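PDB 3URG: Alr1010 protein from Nostoc, which probably binds calcium ions, as a member of the CcbP family of calcium-binding proteins. Local coordinates for residues Y55-K69 with D119-I133. Residues are numbered along the deposited sequence; the frame is centred on the assembly and turned at random.
Sequences YLDDTLEFPFMGKWK and DIEAIDVDDDTQEAI. With NA (sodium ion), chain C.
The ring of Phe-64 is packed between the edge strand 120-122 of an antiparallel sheet and helix 127-141, which follows that strand. Its chi1 of 62° sets the ring between its own backbone N and carbonyl carbon, so that CZ reaches Ile-133 CD1 and CE1 reaches Ala-122 CB. Thr-129 CG2 lies over one ring face, a CH-pi contact 4.2 Å from the centroid, and Val-125 CG1 presses on Phe-64 CB at 3.6 Å. Deeper in, the side chains of Leu-60 and Ile-133 cross at about a right angle, CD2 3.6 Å from CG1. Leu-60 CD2 also touches Ala-132 CB, which Thr-59 CG2 meets where helical segments 55-59 and 127-133 run nearly antiparallel (162°).

The outer face of the sheet is looser: Lys-67 and Glu-121 pair through their backbones, but Lys-67 NZ stays 4.6 Å from Glu-121 OE1, beyond a salt bridge. Water joins Trp-68 NE1 to Asp-119 OD2. Asp-57 O, near the end of helix 45-59, and Leu-60 O, just after it, bind a sodium ion with three waters. At the N-terminus of helix 127-141, the N-cap Asp-126 accepts from Thr-129 N and OG1 on OD2, while that OG1 accepts from Glu-61 N at 2.9 Å.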
loop_
_atom_site.group_PDB
_atom_site.type_symbol
_atom_site.label_atom_id
_atom_site.label_comp_id
_atom_site.label_asym_id
_atom_site.label_seq_id
_atom_site.Cartn_x
_atom_site.Cartn_y
_atom_site.Cartn_z
ATOM N N TYR A 55 1.030 2.411 -10.167
ATOM C CA TYR A 55 2.379 1.957 -9.846
ATOM C C TYR A 55 2.321 0.684 -8.986
ATOM O O TYR A 55 2.962 -0.316 -9.298
ATOM C CB TYR A 55 3.212 3.056 -9.174
ATOM C CG TYR A 55 4.532 2.564 -8.592
ATOM C CD1 TYR A 55 5.646 2.335 -9.402
ATOM C CD2 TYR A 55 4.659 2.341 -7.228
ATOM C CE1 TYR A 55 6.856 1.895 -8.857
ATOM C CE2 TYR A 55 5.858 1.904 -6.679
ATOM C CZ TYR A 55 6.946 1.684 -7.489
ATOM O OH TYR A 55 8.120 1.248 -6.903
ATOM N N LEU A 56 1.540 0.715 -7.931
ATOM C CA LEU A 56 1.439 -0.397 -7.028
ATOM C C LEU A 56 0.850 -1.626 -7.702
ATOM O O LEU A 56 1.339 -2.716 -7.558
ATOM C CB LEU A 56 0.630 -0.003 -5.814
ATOM C CG LEU A 56 1.283 0.937 -4.825
ATOM C CD1 LEU A 56 0.361 1.392 -3.811
ATOM C CD2 LEU A 56 2.476 0.370 -4.214
ATOM N N ASP A 57 -0.169 -1.402 -8.494
ATOM C CA ASP A 57 -0.785 -2.470 -9.259
ATOM C C ASP A 57 0.212 -3.091 -10.212
ATOM O O ASP A 57 0.156 -4.278 -10.467
ATOM C CB ASP A 57 -1.975 -1.973 -10.068
ATOM C CG ASP A 57 -2.886 -3.109 -10.515
ATOM O OD1 ASP A 57 -3.633 -2.925 -11.500
ATOM O OD2 ASP A 57 -2.859 -4.184 -9.877
ATOM N N ASP A 58 1.100 -2.279 -10.766
ATOM C CA ASP A 58 2.101 -2.774 -11.700
ATOM C C ASP A 58 3.283 -3.467 -11.033
ATOM O O ASP A 58 3.852 -4.395 -11.595
ATOM C CB ASP A 58 2.634 -1.617 -12.531
ATOM C CG ASP A 58 2.288 -1.755 -13.986
ATOM O OD1 ASP A 58 2.968 -2.550 -14.677
ATOM O OD2 ASP A 58 1.332 -1.080 -14.429
ATOM N N THR A 59 3.650 -3.003 -9.843
ATOM C CA THR A 59 4.922 -3.372 -9.232
ATOM C C THR A 59 4.804 -4.478 -8.167
ATOM O O THR A 59 5.704 -5.295 -8.019
ATOM C CB THR A 59 5.594 -2.133 -8.635
ATOM O OG1 THR A 59 5.545 -1.064 -9.599
ATOM C CG2 THR A 59 7.058 -2.416 -8.244
ATOM N N LEU A 60 3.703 -4.492 -7.422
ATOM C CA LEU A 60 3.466 -5.561 -6.452
ATOM C C LEU A 60 3.230 -6.849 -7.231
ATOM O O LEU A 60 2.499 -6.845 -8.189
ATOM C CB LEU A 60 2.242 -5.240 -5.595
ATOM C CG LEU A 60 2.315 -3.967 -4.753
ATOM C CD1 LEU A 60 0.982 -3.702 -4.032
ATOM C CD2 LEU A 60 3.469 -4.053 -3.755
ATOM N N GLU A 61 3.846 -7.955 -6.840
ATOM C CA GLU A 61 3.595 -9.209 -7.553
ATOM C C GLU A 61 2.521 -10.058 -6.879
ATOM O O GLU A 61 2.808 -10.766 -5.930
ATOM C CB GLU A 61 4.890 -10.007 -7.706
ATOM C CG GLU A 61 5.815 -9.444 -8.779
ATOM C CD GLU A 61 5.169 -9.444 -10.162
ATOM O OE1 GLU A 61 4.473 -10.430 -10.502
ATOM O OE2 GLU A 61 5.357 -8.455 -10.906
ATOM N N PHE A 62 1.286 -9.983 -7.371
ATOM C CA PHE A 62 0.178 -10.729 -6.770
ATOM C C PHE A 62 0.101 -12.171 -7.304
ATOM O O PHE A 62 0.399 -12.417 -8.467
ATOM C CB PHE A 62 -1.156 -10.038 -7.049
ATOM C CG PHE A 62 -1.208 -8.604 -6.615
ATOM C CD1 PHE A 62 -1.220 -8.271 -5.271
ATOM C CD2 PHE A 62 -1.292 -7.591 -7.553
ATOM C CE1 PHE A 62 -1.290 -6.943 -4.871
ATOM C CE2 PHE A 62 -1.360 -6.260 -7.160
ATOM C CZ PHE A 62 -1.356 -5.941 -5.820
ATOM N N PRO A 63 -0.323 -13.122 -6.459
ATOM C CA PRO A 63 -0.701 -12.898 -5.066
ATOM C C PRO A 63 0.506 -13.102 -4.184
ATOM O O PRO A 63 1.453 -13.740 -4.593
ATOM C CB PRO A 63 -1.709 -14.026 -4.790
ATOM C CG PRO A 63 -1.523 -15.036 -5.938
ATOM C CD PRO A 63 -0.436 -14.543 -6.829
ATOM N N PHE A 64 0.486 -12.546 -2.984
ATOM C CA PHE A 64 1.555 -12.816 -2.036
ATOM C C PHE A 64 0.947 -12.919 -0.648
ATOM O O PHE A 64 -0.204 -12.535 -0.432
ATOM C CB PHE A 64 2.682 -11.758 -2.112
ATOM C CG PHE A 64 2.243 -10.350 -1.764
ATOM C CD1 PHE A 64 2.270 -9.902 -0.451
ATOM C CD2 PHE A 64 1.843 -9.470 -2.760
ATOM C CE1 PHE A 64 1.879 -8.604 -0.133
ATOM C CE2 PHE A 64 1.459 -8.177 -2.456
ATOM C CZ PHE A 64 1.475 -7.744 -1.139
ATOM N N MET A 65 1.696 -13.458 0.297
ATOM C CA MET A 65 1.153 -13.566 1.639
ATOM C C MET A 65 1.610 -12.444 2.557
ATOM O O MET A 65 2.709 -11.911 2.414
ATOM C CB MET A 65 1.460 -14.933 2.220
ATOM C CG MET A 65 0.524 -15.985 1.664
ATOM S SD MET A 65 1.123 -17.609 2.000
ATOM C CE MET A 65 2.807 -17.463 1.401
ATOM N N GLY A 66 0.750 -12.082 3.498
ATOM C CA GLY A 66 1.081 -11.043 4.447
ATOM C C GLY A 66 0.354 -11.198 5.765
ATOM O O GLY A 66 -0.623 -11.947 5.863
ATOM N N LYS A 67 0.857 -10.505 6.784
ATOM C CA LYS A 67 0.169 -10.395 8.064
ATOM C C LYS A 67 -0.605 -9.093 8.024
ATOM O O LYS A 67 -0.016 -8.022 7.854
ATOM C CB LYS A 67 1.174 -10.332 9.216
ATOM C CG LYS A 67 2.065 -11.548 9.391
ATOM C CD LYS A 67 2.859 -11.420 10.685
ATOM C CE LYS A 67 4.320 -11.807 10.504
ATOM N NZ LYS A 67 4.505 -13.271 10.299
ATOM N N TRP A 68 -1.923 -9.187 8.172
ATOM C CA TRP A 68 -2.783 -8.016 8.187
ATOM C C TRP A 68 -3.201 -7.663 9.611
ATOM O O TRP A 68 -3.772 -8.488 10.325
ATOM C CB TRP A 68 -4.021 -8.267 7.329
ATOM C CG TRP A 68 -5.054 -7.173 7.343
ATOM C CD1 TRP A 68 -4.840 -5.820 7.474
ATOM C CD2 TRP A 68 -6.466 -7.338 7.173
ATOM N NE1 TRP A 68 -6.039 -5.147 7.417
ATOM C CE2 TRP A 68 -7.051 -6.055 7.224
ATOM C CE3 TRP A 68 -7.299 -8.453 6.982
ATOM C CZ2 TRP A 68 -8.419 -5.851 7.089
ATOM C CZ3 TRP A 68 -8.656 -8.247 6.851
ATOM C CH2 TRP A 68 -9.205 -6.961 6.915
ATOM N N LYS A 69 -2.906 -6.436 10.029
ATOM C CA LYS A 69 -3.387 -5.976 11.323
ATOM C C LYS A 69 -4.781 -5.413 11.155
ATOM O O LYS A 69 -4.958 -4.262 10.745
ATOM C CB LYS A 69 -2.419 -4.976 11.953
ATOM C CG LYS A 69 -1.424 -5.675 12.846
ATOM C CD LYS A 69 -0.255 -4.799 13.219
ATOM C CE LYS A 69 0.682 -5.525 14.178
ATOM N NZ LYS A 69 1.865 -4.689 14.522
ATOM N N ASP A 119 -1.315 -1.463 6.460
ATOM C CA ASP A 119 -1.549 -2.427 7.549
ATOM C C ASP A 119 -1.087 -3.850 7.223
ATOM O O ASP A 119 -1.368 -4.800 7.974
ATOM C CB ASP A 119 -3.029 -2.465 7.921
ATOM C CG ASP A 119 -3.474 -1.236 8.702
ATOM O OD1 ASP A 119 -2.632 -0.654 9.412
ATOM O OD2 ASP A 119 -4.673 -0.881 8.624
ATOM N N ILE A 120 -0.365 -3.990 6.117
ATOM C CA ILE A 120 0.095 -5.292 5.652
ATOM C C ILE A 120 1.605 -5.444 5.821
ATOM O O ILE A 120 2.383 -4.608 5.362
ATOM C CB ILE A 120 -0.215 -5.506 4.160
ATOM C CG1 ILE A 120 -1.717 -5.503 3.899
ATOM C CG2 ILE A 120 0.446 -6.812 3.656
ATOM C CD1 ILE A 120 -2.454 -6.621 4.585
ATOM N N GLU A 121 2.016 -6.531 6.457
ATOM C CA GLU A 121 3.428 -6.861 6.552
ATOM C C GLU A 121 3.648 -8.075 5.649
ATOM O O GLU A 121 3.202 -9.172 5.968
ATOM C CB GLU A 121 3.787 -7.184 8.005
ATOM C CG GLU A 121 5.276 -7.234 8.294
ATOM C CD GLU A 121 5.586 -7.663 9.727
ATOM O OE1 GLU A 121 5.116 -8.746 10.151
ATOM O OE2 GLU A 121 6.307 -6.917 10.424
ATOM N N ALA A 122 4.304 -7.868 4.513
ATOM C CA ALA A 122 4.505 -8.923 3.524
ATOM C C ALA A 122 5.439 -10.018 4.032
ATOM O O ALA A 122 6.388 -9.749 4.764
ATOM C CB ALA A 122 5.035 -8.340 2.240
ATOM N N ILE A 123 5.176 -11.254 3.625
ATOM C CA ILE A 123 5.988 -12.392 4.066
ATOM C C ILE A 123 6.815 -12.983 2.928
ATOM O O ILE A 123 6.270 -13.439 1.925
ATOM C CB ILE A 123 5.108 -13.488 4.696
ATOM C CG1 ILE A 123 4.289 -12.901 5.844
ATOM C CG2 ILE A 123 5.969 -14.648 5.208
ATOM C CD1 ILE A 123 3.246 -13.843 6.365
ATOM N N ASP A 124 8.137 -12.929 3.082
ATOM C CA ASP A 124 9.078 -13.475 2.104
ATOM C C ASP A 124 8.774 -13.158 0.649
ATOM O O ASP A 124 8.849 -14.042 -0.203
ATOM C CB ASP A 124 9.180 -14.992 2.256
ATOM C CG ASP A 124 10.141 -15.398 3.336
ATOM O OD1 ASP A 124 9.941 -14.971 4.491
ATOM O OD2 ASP A 124 11.101 -16.140 3.025
ATOM N N VAL A 125 8.451 -11.906 0.350
ATOM C CA VAL A 125 8.168 -11.532 -1.037
ATOM C C VAL A 125 9.422 -11.177 -1.842
ATOM O O VAL A 125 10.499 -10.965 -1.277
ATOM C CB VAL A 125 7.186 -10.358 -1.115
ATOM C CG1 VAL A 125 5.822 -10.787 -0.604
ATOM C CG2 VAL A 125 7.714 -9.173 -0.329
ATOM N N ASP A 126 9.277 -11.113 -3.165
ATOM C CA ASP A 126 10.407 -10.774 -4.029
ATOM C C ASP A 126 10.796 -9.314 -3.841
ATOM O O ASP A 126 10.020 -8.518 -3.309
ATOM C CB ASP A 126 10.092 -11.052 -5.501
ATOM C CG ASP A 126 8.998 -10.155 -6.045
ATOM O OD1 ASP A 126 8.840 -10.088 -7.284
ATOM O OD2 ASP A 126 8.297 -9.516 -5.241
ATOM N N ASP A 127 11.997 -8.974 -4.294
ATOM C CA ASP A 127 12.568 -7.659 -4.049
ATOM C C ASP A 127 11.706 -6.499 -4.527
ATOM O O ASP A 127 11.589 -5.494 -3.833
ATOM C CB ASP A 127 13.951 -7.564 -4.688
ATOM C CG ASP A 127 14.971 -8.414 -3.971
ATOM O OD1 ASP A 127 14.680 -8.833 -2.828
ATOM O OD2 ASP A 127 16.056 -8.650 -4.548
ATOM N N ASP A 128 11.116 -6.625 -5.710
ATOM C CA ASP A 128 10.351 -5.511 -6.274
ATOM C C ASP A 128 9.070 -5.243 -5.488
ATOM O O ASP A 128 8.639 -4.096 -5.357
ATOM C CB ASP A 128 10.043 -5.767 -7.748
ATOM C CG ASP A 128 11.302 -5.772 -8.610
ATOM O OD1 ASP A 128 12.301 -5.133 -8.200
ATOM O OD2 ASP A 128 11.295 -6.418 -9.684
ATOM N N THR A 129 8.458 -6.300 -4.963
ATOM C CA THR A 129 7.218 -6.136 -4.202
ATOM C C THR A 129 7.555 -5.427 -2.902
ATOM O O THR A 129 6.902 -4.447 -2.511
ATOM C CB THR A 129 6.559 -7.514 -3.890
ATOM O OG1 THR A 129 6.113 -8.114 -5.108
ATOM C CG2 THR A 129 5.371 -7.365 -2.958
ATOM N N GLN A 130 8.584 -5.939 -2.229
ATOM C CA GLN A 130 9.055 -5.333 -0.992
ATOM C C GLN A 130 9.398 -3.850 -1.195
ATOM O O GLN A 130 9.049 -3.001 -0.376
ATOM C CB GLN A 130 10.277 -6.096 -0.493
ATOM C CG GLN A 130 11.129 -5.353 0.510
ATOM C CD GLN A 130 12.569 -5.849 0.509
ATOM O OE1 GLN A 130 12.923 -6.765 1.254
ATOM N NE2 GLN A 130 13.406 -5.247 -0.340
ATOM N N GLU A 131 10.101 -3.542 -2.282
ATOM C CA GLU A 131 10.466 -2.158 -2.569
ATOM C C GLU A 131 9.246 -1.240 -2.718
ATOM O O GLU A 131 9.200 -0.148 -2.134
ATOM C CB GLU A 131 11.333 -2.097 -3.826
ATOM C CG GLU A 131 11.809 -0.697 -4.179
ATOM C CD GLU A 131 12.719 -0.712 -5.382
ATOM O OE1 GLU A 131 12.215 -0.520 -6.507
ATOM O OE2 GLU A 131 13.937 -0.932 -5.200
ATOM N N ALA A 132 8.259 -1.681 -3.496
ATOM C CA ALA A 132 7.056 -0.876 -3.732
ATOM C C ALA A 132 6.287 -0.648 -2.436
ATOM O O ALA A 132 5.793 0.438 -2.174
ATOM C CB ALA A 132 6.160 -1.530 -4.772
ATOM N N ILE A 133 6.175 -1.678 -1.614
ATOM C CA ILE A 133 5.538 -1.481 -0.317
ATOM C C ILE A 133 6.304 -0.473 0.546
ATOM O O ILE A 133 5.700 0.412 1.158
ATOM C CB ILE A 133 5.381 -2.809 0.446
ATOM C CG1 ILE A 133 4.372 -3.709 -0.277
ATOM C CG2 ILE A 133 4.889 -2.536 1.862
ATOM C CD1 ILE A 133 4.244 -5.108 0.357
HETATM NA NA NA C . 0.841 -6.695 -10.154
HETATM O O HOH W 1 -1.784 -6.621 -11.265
HETATM O O HOH W 2 2.501 -6.781 -12.345
HETATM O O HOH W 3 0.622 -9.437 -10.290
HETATM O O HOH W 4 4.369 -14.378 -0.125
HETATM O O HOH W 5 -6.559 -2.295 7.028
HETATM O O HOH W 6 -7.223 -2.348 10.377
#